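Local structure of probable starch synthase 4, chloroplastic/amyloplastic (Arabidopsis thaliana, 6GNE) at residues Ile15-Ala20 with Pro51-Met56; Ser73-Lys78 with Ser103-Arg108; Gln110-Gln115 with Arg119-Phe124. The protein belongs to the plastid starch synthases, glycosyltransferase-family proteins with a two-domain GT-B fold, and is seen here with ADP and a glycan bound. All coordinates share one frame; numbering follows the deposited sequence.

Interaction 1: residues Ile15-Ala20 with Pro51-Met56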
loop_
_atom_site.group_PDB
_atom_site.type_symbol
_atom_site.label_atom_id
_atom_site.label_comp_id
_atom_site.label_asym_id
_atom_site.label_seq_id
_atom_site.Cartn_x
_atom_site.Cartn_y
_atom_site.Cartn_z
ATOM N N ILE A 15 13.977 -4.262 1.847
ATOM C CA ILE A 15 14.280 -3.130 2.701
ATOM C C ILE A 15 13.147 -2.147 2.448
ATOM O O ILE A 15 12.909 -1.767 1.309
ATOM C CB ILE A 15 15.651 -2.504 2.336
ATOM C CG1 ILE A 15 16.768 -3.531 2.568
ATOM C CG2 ILE A 15 15.915 -1.225 3.115
ATOM C CD1 ILE A 15 18.091 -3.168 1.898
ATOM N N ALA A 16 12.450 -1.744 3.504
ATOM C CA ALA A 16 11.302 -0.858 3.374
ATOM C C ALA A 16 11.055 -0.101 4.647
ATOM O O ALA A 16 11.559 -0.482 5.713
ATOM C CB ALA A 16 10.072 -1.678 3.016
ATOM N N ALA A 17 10.239 0.938 4.542
ATOM C CA ALA A 17 9.845 1.728 5.711
ATOM C C ALA A 17 8.628 1.181 6.431
ATOM O O ALA A 17 8.339 1.634 7.526
ATOM C CB ALA A 17 9.608 3.180 5.305
ATOM N N GLU A 18 7.933 0.218 5.829
ATOM C CA GLU A 18 6.738 -0.403 6.421
ATOM C C GLU A 18 6.659 -1.904 6.205
ATOM O O GLU A 18 7.168 -2.446 5.218
ATOM C CB GLU A 18 5.456 0.160 5.785
ATOM C CG GLU A 18 5.175 1.626 6.002
ATOM C CD GLU A 18 3.934 2.058 5.207
ATOM O OE1 GLU A 18 2.829 1.479 5.402
ATOM O OE2 GLU A 18 4.064 2.980 4.378
ATOM N N MET A 19 5.968 -2.546 7.137
ATOM C CA MET A 19 5.511 -3.911 6.992
ATOM C C MET A 19 4.294 -4.120 7.893
ATOM O O MET A 19 4.336 -3.875 9.105
ATOM C CB MET A 19 6.600 -4.892 7.389
ATOM C CG MET A 19 6.263 -6.349 7.041
ATOM S SD MET A 19 7.326 -7.517 7.882
ATOM C CE MET A 19 6.396 -9.007 7.622
ATOM N N ALA A 20 3.219 -4.587 7.290
ATOM C CA ALA A 20 2.002 -4.879 8.022
ATOM C C ALA A 20 2.205 -6.162 8.827
ATOM O O ALA A 20 2.766 -7.123 8.283
ATOM C CB ALA A 20 0.836 -5.025 7.053
ATOM N N PRO A 51 13.063 -0.067 9.996
ATOM C CA PRO A 51 13.464 0.673 11.166
ATOM C C PRO A 51 12.747 0.156 12.407
ATOM O O PRO A 51 11.678 -0.426 12.311
ATOM C CB PRO A 51 13.008 2.107 10.869
ATOM C CG PRO A 51 12.751 2.152 9.399
ATOM C CD PRO A 51 12.266 0.766 9.085
ATOM N N LYS A 52 13.338 0.403 13.565
ATOM C CA LYS A 52 12.657 0.216 14.825
ATOM C C LYS A 52 12.016 1.550 15.180
ATOM O O LYS A 52 12.626 2.392 15.845
ATOM C CB LYS A 52 13.621 -0.222 15.928
ATOM C CG LYS A 52 12.955 -0.404 17.287
ATOM C CD LYS A 52 12.856 -1.862 17.738
ATOM C CE LYS A 52 12.443 -1.988 19.196
ATOM N NZ LYS A 52 13.030 -0.931 20.102
ATOM N N TYR A 53 10.777 1.730 14.743
ATOM C CA TYR A 53 9.994 2.884 15.151
ATOM C C TYR A 53 9.547 2.705 16.599
ATOM O O TYR A 53 9.264 1.590 17.054
ATOM C CB TYR A 53 8.754 3.043 14.299
ATOM C CG TYR A 53 8.994 3.238 12.809
ATOM C CD1 TYR A 53 9.393 4.464 12.287
ATOM C CD2 TYR A 53 8.762 2.193 11.921
ATOM C CE1 TYR A 53 9.571 4.630 10.928
ATOM C CE2 TYR A 53 8.943 2.355 10.558
ATOM C CZ TYR A 53 9.354 3.567 10.058
ATOM O OH TYR A 53 9.514 3.707 8.696
ATOM N N ASP A 54 9.524 3.808 17.331
ATOM C CA ASP A 54 8.898 3.840 18.652
ATOM C C ASP A 54 7.382 3.557 18.587
ATOM O O ASP A 54 6.793 3.000 19.538
ATOM C CB ASP A 54 9.162 5.187 19.338
ATOM C CG ASP A 54 8.703 6.397 18.499
ATOM O OD1 ASP A 54 8.322 6.291 17.287
ATOM O OD2 ASP A 54 8.730 7.493 19.072
ATOM N N CYS A 55 6.756 3.938 17.472
ATOM C CA CYS A 55 5.321 3.810 17.319
ATOM C C CYS A 55 4.925 2.498 16.655
ATOM O O CYS A 55 3.816 2.383 16.136
ATOM C CB CYS A 55 4.764 5.032 16.554
ATOM S SG CYS A 55 5.484 5.349 14.918
ATOM N N MET A 56 5.812 1.505 16.657
ATOM C CA MET A 56 5.493 0.209 16.051
ATOM C C MET A 56 4.476 -0.564 16.877
ATOM O O MET A 56 4.290 -0.299 18.057
ATOM C CB MET A 56 6.765 -0.616 15.813
ATOM C CG MET A 56 7.422 -1.245 17.073
ATOM S SD MET A 56 9.006 -2.066 16.738
ATOM C CE MET A 56 8.699 -3.809 17.010
#

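Interaction 2: residues Ser73-Lys78 with Ser103-Arg108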
loop_
_atom_site.group_PDB
_atom_site.type_symbol
_atom_site.label_atom_id
_atom_site.label_comp_id
_atom_site.label_asym_id
_atom_site.label_seq_id
_atom_site.Cartn_x
_atom_site.Cartn_y
_atom_site.Cartn_z
ATOM N N SER A 73 27.548 2.479 11.339
ATOM C CA SER A 73 27.025 2.933 10.045
ATOM C C SER A 73 27.490 4.352 9.751
ATOM O O SER A 73 27.639 5.152 10.671
ATOM C CB SER A 73 25.500 2.890 10.105
ATOM O OG SER A 73 24.911 3.355 8.925
ATOM N N TYR A 74 27.672 4.670 8.480
ATOM C CA TYR A 74 28.146 5.992 8.077
ATOM C C TYR A 74 27.045 7.030 7.952
ATOM O O TYR A 74 25.997 6.745 7.439
ATOM C CB TYR A 74 28.884 5.865 6.733
ATOM C CG TYR A 74 29.404 7.158 6.116
ATOM C CD1 TYR A 74 28.576 7.969 5.316
ATOM C CD2 TYR A 74 30.744 7.550 6.296
ATOM C CE1 TYR A 74 29.068 9.146 4.739
ATOM C CE2 TYR A 74 31.234 8.726 5.722
ATOM C CZ TYR A 74 30.397 9.506 4.940
ATOM O OH TYR A 74 30.865 10.660 4.382
ATOM N N PHE A 75 27.317 8.248 8.403
ATOM C CA PHE A 75 26.473 9.421 8.098
ATOM C C PHE A 75 27.235 10.727 8.350
ATOM O O PHE A 75 27.836 10.861 9.408
ATOM C CB PHE A 75 25.206 9.403 8.940
ATOM C CG PHE A 75 24.016 9.994 8.259
ATOM C CD1 PHE A 75 23.481 9.397 7.109
ATOM C CD2 PHE A 75 23.393 11.123 8.773
ATOM C CE1 PHE A 75 22.367 9.932 6.484
ATOM C CE2 PHE A 75 22.269 11.665 8.145
ATOM C CZ PHE A 75 21.758 11.065 7.008
ATOM N N ASP A 76 27.225 11.669 7.391
ATOM C CA ASP A 76 27.904 12.990 7.534
ATOM C C ASP A 76 29.379 12.847 7.924
ATOM O O ASP A 76 29.854 13.557 8.808
ATOM C CB ASP A 76 27.176 13.909 8.555
ATOM C CG ASP A 76 25.757 14.338 8.086
ATOM O OD1 ASP A 76 25.569 14.690 6.906
ATOM O OD2 ASP A 76 24.823 14.350 8.911
ATOM N N GLY A 77 30.077 11.893 7.301
ATOM C CA GLY A 77 31.512 11.650 7.550
ATOM C C GLY A 77 31.942 10.940 8.833
ATOM O O GLY A 77 33.135 10.651 9.014
ATOM N N LYS A 78 30.981 10.667 9.723
ATOM C CA LYS A 78 31.205 9.970 10.999
ATOM C C LYS A 78 30.525 8.600 10.961
ATOM O O LYS A 78 29.608 8.379 10.162
ATOM C CB LYS A 78 30.615 10.780 12.149
ATOM C CG LYS A 78 31.383 12.054 12.496
ATOM C CD LYS A 78 30.475 13.217 12.903
ATOM C CE LYS A 78 30.973 13.949 14.162
ATOM N NZ LYS A 78 32.444 14.288 14.192
ATOM N N SER A 103 20.148 12.721 16.633
ATOM C CA SER A 103 18.884 13.195 16.019
ATOM C C SER A 103 17.658 12.290 16.211
ATOM O O SER A 103 16.544 12.702 15.894
ATOM C CB SER A 103 19.059 13.412 14.506
ATOM O OG SER A 103 20.094 14.329 14.196
ATOM N N LYS A 104 17.858 11.059 16.682
ATOM C CA LYS A 104 16.760 10.189 17.129
ATOM C C LYS A 104 15.755 9.972 16.029
ATOM O O LYS A 104 14.564 10.291 16.156
ATOM C CB LYS A 104 16.106 10.760 18.388
ATOM C CG LYS A 104 17.032 10.721 19.586
ATOM C CD LYS A 104 16.383 11.450 20.788
ATOM C CE LYS A 104 16.551 10.741 22.146
ATOM N NZ LYS A 104 15.281 10.122 22.711
ATOM N N PHE A 105 16.252 9.421 14.934
ATOM C CA PHE A 105 15.495 9.397 13.705
ATOM C C PHE A 105 14.190 8.631 13.814
ATOM O O PHE A 105 13.196 9.050 13.235
ATOM C CB PHE A 105 16.332 8.821 12.568
ATOM C CG PHE A 105 17.522 9.665 12.183
ATOM C CD1 PHE A 105 17.370 11.013 11.847
ATOM C CD2 PHE A 105 18.794 9.096 12.111
ATOM C CE1 PHE A 105 18.471 11.788 11.485
ATOM C CE2 PHE A 105 19.887 9.860 11.746
ATOM C CZ PHE A 105 19.725 11.215 11.431
ATOM N N PHE A 106 14.173 7.527 14.546
ATOM C CA PHE A 106 12.960 6.710 14.656
ATOM C C PHE A 106 12.358 6.687 16.049
ATOM O O PHE A 106 11.787 5.691 16.486
ATOM C CB PHE A 106 13.245 5.328 14.086
ATOM C CG PHE A 106 13.701 5.393 12.676
ATOM C CD1 PHE A 106 12.826 5.798 11.689
ATOM C CD2 PHE A 106 15.024 5.146 12.336
ATOM C CE1 PHE A 106 13.249 5.922 10.383
ATOM C CE2 PHE A 106 15.453 5.258 11.021
ATOM C CZ PHE A 106 14.565 5.654 10.046
ATOM N N TRP A 107 12.423 7.847 16.695
ATOM C CA TRP A 107 11.926 8.056 18.039
ATOM C C TRP A 107 11.062 9.325 18.065
ATOM O O TRP A 107 11.107 10.077 19.018
ATOM C CB TRP A 107 13.144 8.219 18.935
ATOM C CG TRP A 107 13.324 7.241 20.043
ATOM C CD1 TRP A 107 12.374 6.782 20.932
ATOM C CD2 TRP A 107 14.577 6.678 20.459
ATOM N NE1 TRP A 107 12.957 5.927 21.842
ATOM C CE2 TRP A 107 14.309 5.856 21.589
ATOM C CE3 TRP A 107 15.909 6.798 19.994
ATOM C CZ2 TRP A 107 15.335 5.135 22.258
ATOM C CZ3 TRP A 107 16.920 6.078 20.650
ATOM C CH2 TRP A 107 16.626 5.256 21.769
ATOM N N ARG A 108 10.258 9.532 17.022
ATOM C CA ARG A 108 9.507 10.779 16.798
ATOM C C ARG A 108 7.995 10.631 16.977
ATOM O O ARG A 108 7.246 11.575 16.728
ATOM C CB ARG A 108 9.745 11.266 15.364
ATOM C CG ARG A 108 11.204 11.374 14.933
ATOM C CD ARG A 108 11.966 12.441 15.695
ATOM N NE ARG A 108 13.316 12.590 15.136
ATOM C CZ ARG A 108 13.639 13.258 14.017
ATOM N NH1 ARG A 108 12.717 13.878 13.280
ATOM N NH2 ARG A 108 14.906 13.291 13.618
#

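Interaction 3: residues Gln110-Gln115 with Arg119-Phe124. With GLC (alpha-D-glucopyranose), chain C.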
loop_
_atom_site.group_PDB
_atom_site.type_symbol
_atom_site.label_atom_id
_atom_site.label_comp_id
_atom_site.label_asym_id
_atom_site.label_seq_id
_atom_site.Cartn_x
_atom_site.Cartn_y
_atom_site.Cartn_z
ATOM N N GLN A 110 6.028 8.933 15.121
ATOM C CA GLN A 110 5.399 8.941 13.789
ATOM C C GLN A 110 6.200 8.092 12.829
ATOM O O GLN A 110 7.431 8.027 12.944
ATOM C CB GLN A 110 5.401 10.367 13.190
ATOM C CG GLN A 110 4.453 11.371 13.798
ATOM C CD GLN A 110 3.292 11.642 12.908
ATOM O OE1 GLN A 110 2.169 11.194 13.180
ATOM N NE2 GLN A 110 3.553 12.365 11.808
ATOM N N PHE A 111 5.529 7.498 11.854
ATOM C CA PHE A 111 6.228 6.846 10.755
ATOM C C PHE A 111 6.813 7.858 9.759
ATOM O O PHE A 111 8.028 7.880 9.499
ATOM C CB PHE A 111 5.301 5.876 10.039
ATOM C CG PHE A 111 4.867 4.731 10.899
ATOM C CD1 PHE A 111 5.802 3.793 11.330
ATOM C CD2 PHE A 111 3.549 4.585 11.271
ATOM C CE1 PHE A 111 5.413 2.724 12.124
ATOM C CE2 PHE A 111 3.144 3.518 12.065
ATOM C CZ PHE A 111 4.074 2.588 12.507
ATOM N N TYR A 112 5.936 8.702 9.224
ATOM C CA TYR A 112 6.306 9.683 8.206
ATOM C C TYR A 112 5.913 11.076 8.647
ATOM O O TYR A 112 5.155 11.245 9.580
ATOM C CB TYR A 112 5.574 9.421 6.902
ATOM C CG TYR A 112 5.742 8.053 6.297
ATOM C CD1 TYR A 112 6.999 7.481 6.169
ATOM C CD2 TYR A 112 4.639 7.356 5.796
ATOM C CE1 TYR A 112 7.159 6.244 5.574
ATOM C CE2 TYR A 112 4.780 6.113 5.212
ATOM C CZ TYR A 112 6.051 5.546 5.097
ATOM O OH TYR A 112 6.214 4.311 4.499
ATOM N N GLY A 113 6.459 12.059 7.941
ATOM C CA GLY A 113 6.036 13.443 8.050
ATOM C C GLY A 113 6.911 14.359 8.863
ATOM O O GLY A 113 6.511 15.482 9.137
ATOM N N GLU A 114 8.109 13.920 9.226
ATOM C CA GLU A 114 9.061 14.798 9.891
ATOM C C GLU A 114 9.736 15.708 8.853
ATOM O O GLU A 114 9.845 15.365 7.676
ATOM C CB GLU A 114 10.114 13.973 10.640
ATOM C CG GLU A 114 9.547 13.046 11.720
ATOM C CD GLU A 114 8.986 13.790 12.932
ATOM O OE1 GLU A 114 9.790 14.367 13.687
ATOM O OE2 GLU A 114 7.752 13.785 13.144
ATOM N N GLN A 115 10.220 16.859 9.319
ATOM C CA GLN A 115 10.873 17.837 8.450
ATOM C C GLN A 115 12.173 17.291 7.854
ATOM O O GLN A 115 12.558 17.652 6.750
ATOM C CB GLN A 115 11.108 19.176 9.204
ATOM C CG GLN A 115 11.201 20.441 8.330
ATOM C CD GLN A 115 9.933 20.738 7.458
ATOM O OE1 GLN A 115 8.819 20.187 7.668
ATOM N NE2 GLN A 115 10.108 21.627 6.469
ATOM N N ARG A 119 16.823 12.780 5.555
ATOM C CA ARG A 119 17.936 12.337 6.359
ATOM C C ARG A 119 17.604 11.022 7.081
ATOM O O ARG A 119 18.410 10.077 7.054
ATOM C CB ARG A 119 18.353 13.426 7.348
ATOM C CG ARG A 119 19.081 14.593 6.683
ATOM C CD ARG A 119 19.219 15.811 7.600
ATOM N NE ARG A 119 19.863 15.508 8.878
ATOM C CZ ARG A 119 21.162 15.239 9.046
ATOM N NH1 ARG A 119 21.615 14.977 10.265
ATOM N NH2 ARG A 119 22.012 15.195 8.018
ATOM N N ARG A 120 16.415 10.976 7.690
ATOM C CA ARG A 120 15.913 9.802 8.399
ATOM C C ARG A 120 16.040 8.559 7.522
ATOM O O ARG A 120 16.680 7.587 7.905
ATOM C CB ARG A 120 14.448 9.988 8.816
ATOM C CG ARG A 120 14.171 11.031 9.887
ATOM C CD ARG A 120 12.680 11.219 10.132
ATOM N NE ARG A 120 12.106 10.071 10.864
ATOM C CZ ARG A 120 10.873 9.569 10.726
ATOM N NH1 ARG A 120 9.989 10.069 9.858
ATOM N NH2 ARG A 120 10.504 8.532 11.473
ATOM N N PHE A 121 15.485 8.591 6.319
ATOM C CA PHE A 121 15.435 7.369 5.509
ATOM C C PHE A 121 16.696 7.081 4.661
ATOM O O PHE A 121 17.005 5.919 4.368
ATOM C CB PHE A 121 14.136 7.329 4.701
ATOM C CG PHE A 121 12.899 7.205 5.567
ATOM C CD1 PHE A 121 12.582 5.990 6.155
ATOM C CD2 PHE A 121 12.072 8.304 5.807
ATOM C CE1 PHE A 121 11.451 5.862 6.945
ATOM C CE2 PHE A 121 10.947 8.189 6.613
ATOM C CZ PHE A 121 10.627 6.971 7.184
ATOM N N SER A 122 17.432 8.110 4.264
ATOM C CA SER A 122 18.753 7.882 3.668
ATOM C C SER A 122 19.718 7.256 4.699
ATOM O O SER A 122 20.517 6.384 4.346
ATOM C CB SER A 122 19.341 9.161 3.048
ATOM O OG SER A 122 19.552 10.156 4.021
ATOM N N TYR A 123 19.650 7.676 5.964
ATOM C CA TYR A 123 20.431 6.997 7.019
ATOM C C TYR A 123 20.080 5.519 7.099
ATOM O O TYR A 123 20.959 4.649 7.060
ATOM C CB TYR A 123 20.209 7.628 8.398
ATOM C CG TYR A 123 21.003 6.953 9.514
ATOM C CD1 TYR A 123 20.525 5.781 10.145
ATOM C CD2 TYR A 123 22.230 7.475 9.941
ATOM C CE1 TYR A 123 21.259 5.171 11.153
ATOM C CE2 TYR A 123 22.959 6.864 10.959
ATOM C CZ TYR A 123 22.479 5.717 11.561
ATOM O OH TYR A 123 23.201 5.132 12.585
ATOM N N PHE A 124 18.783 5.261 7.233
ATOM C CA PHE A 124 18.257 3.914 7.326
ATOM C C PHE A 124 18.731 3.042 6.169
ATOM O O PHE A 124 19.145 1.888 6.383
ATOM C CB PHE A 124 16.725 3.931 7.370
ATOM C CG PHE A 124 16.111 2.570 7.207
ATOM C CD1 PHE A 124 16.378 1.558 8.137
ATOM C CD2 PHE A 124 15.296 2.280 6.120
ATOM C CE1 PHE A 124 15.836 0.295 7.988
ATOM C CE2 PHE A 124 14.735 1.006 5.980
ATOM C CZ PHE A 124 15.009 0.015 6.914
HETATM C C1 GLC C . 4.588 10.924 3.210
HETATM C C2 GLC C . 5.616 9.885 2.767
HETATM C C3 GLC C . 5.052 9.019 1.642
HETATM C C4 GLC C . 3.788 8.340 2.154
HETATM C C5 GLC C . 2.783 9.414 2.544
HETATM C C6 GLC C . 1.525 8.793 3.138
HETATM O O2 GLC C . 6.823 10.544 2.387
HETATM O O3 GLC C . 5.989 8.028 1.237
HETATM O O4 GLC C . 3.255 7.469 1.160
HETATM O O5 GLC C . 3.352 10.287 3.532
HETATM O O6 GLC C . 0.701 9.829 3.685
#

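Interaction 1: residues Ile15-Ala20 with Pro51-Met56
A17 and Y53 meet just beyond the C-terminal ends of the parallel strands 11-15 and 45-51, which a beta-alpha-beta crossover through helix 27-41 joins in the N-terminal Rossmann-like domain of the GT-B fold. The evidence for a specific link is one hydrogen bond: the Y53 hydroxyl OH donates to the backbone oxygen A17 O at 2.7 Å. The donor lies in the carbonyl plane on a lone pair, with a C=O...O angle of 126°, and the oxygen sits at the edge of the ring, in its plane. With CG anti to its carbonyl carbon (chi1 -60°), Y53 points its ring at the 15-20 loop, and OH, at the far end, does the bonding. F111 meets this ring edge-to-face, and F121 of helix 117-134 packs on it, so the bond lies in a buried, largely aromatic setting. Backbone proximity is greatest at A17 and P51, whose CA atoms are 6.6 Å apart. On the tyrosine side, P51 CB lies 4.0 Å above one face of the Y53 ring, offset toward the rim. Across the contact, P51 uses a different corner of its ring, CD, which lies 3.7 Å from A16 O.

Interaction 2: residues Ser73-Lys78 with Ser103-Arg108
F75 and F105 make the whole direct contact, an aromatic pair with offset edge-to-face geometry. The edge of F105 is turned toward the face of F75, the ring centroids are 6.0 Å apart and the planes stand at 72°. The closest atoms are F75 CE2 and F105 CZ at 4.2 Å, so the rings meet through their outer carbons and bury a modest 57 Å² between the segments. F105 places its CG anti to its carbonyl carbon (chi1 -66°), sending the ring toward the strand end. Y123 of helix 117-134 joins the cluster, meeting F75 edge-to-face and F105 at an intermediate tilt.

Hydrogen bonds fix the loop that carries F105. K104-W107 is a type I beta turn, closed by W107 N to K104 O at 3.3 Å. The R108 side chain folds back on the start of the turn and the residue before it: NE donates to K104 O at 2.8 Å and NH2 to S103 O at 2.9 Å. The NE donor lies 52° out of the K104 carbonyl plane, and W107 N arrives from the opposite face of that plane, which lets one oxygen accept both.

Charged groups tie both segments to their surroundings. R108 NH1 forms a salt bridge with D116, while D76 OD2 pairs with R119 and D76 OD1 is hydrogen-bonded to S190.

Backbone pairing defines the strand side. F75 N to K78 O at 2.9 Å and K78 N to F75 O at 3.2 Å close a type I' turn whose corners, D76 and G77, both have positive phi. This is the classic two-residue beta hairpin, here connecting strands 64-75 and 78-89 of the N-terminal domain.

Interaction 3: residues Gln110-Gln115 with Arg119-Phe124
R120 and F121, side by side on helix 117-134 of the N-terminal GT-B domain, hold the loop 110-115 that presents Y112 to the glycan pocket. The R120 guanidinium is directed at the loop backbone. NH1 donates to F111 O at 3.0 Å with an N-H...O angle of 144°, although the donor stands 42° out of the carbonyl plane; NH2 adds weak bonds to F111 O and Q110 O. NE bonds instead to F105 O, and NH1 also bridges to D117, so all three nitrogens are engaged.

The flat group is covered on opposite faces. E114 CG lies over one, 3.5 Å from R120 NH1, and F121 CZ lies 4.0 Å above the other, offset toward the rim. The E114 contact is therefore made by methylene carbons: its chain bends at chi2, and its carboxylate pairs with R108, while OE2 remains 5.4 Å from R120 NH1.

F121 turns its edge to the same carbonyl oxygen: F111 O lies in the plane of its ring, and the ring's CZ also touches Y112 CD1 at 3.8 Å. The Y112 and F121 side chains cross at about a right angle, with their ring planes inclined by 57° to each other, and F121 CZ lies at the Y112 edge near its plane.

One face of Y112 meets the sugar. Alpha-D-glucopyranose packs over it, and Y112 also touches the bound AC1 unit, in keeping with its place in the glycan pocket. The Y112 hydroxyl is hydrogen-bonded to E18. Over the ring, GLC C2 lies 3.9 Å above the plane, displaced toward the rim, and GLC C4 is 3.9 Å from Y112 CD2.

The three contacts form a continuous network within the N-terminal domain, on the same side of the chain's centre. The centres of interactions 1 and 2 lie about 16 Å apart. Interaction 3 is nearer to both, its centre about 11 Å from that of interaction 1 and about 10 Å from that of interaction 2. D54 N to F106 O at 3.1 Å is a probable hydrogen bond between interactions 1 and 2. Packing joins the others: Y53 OH lies 3.4 Å from F121 CE1 between interactions 1 and 3, and F75 CZ lies 3.5 Å from R119 O between interactions 2 and 3. Y112 touches the sugar directly, whereas the side chain of A17 is about 7 Å from a glucose unit.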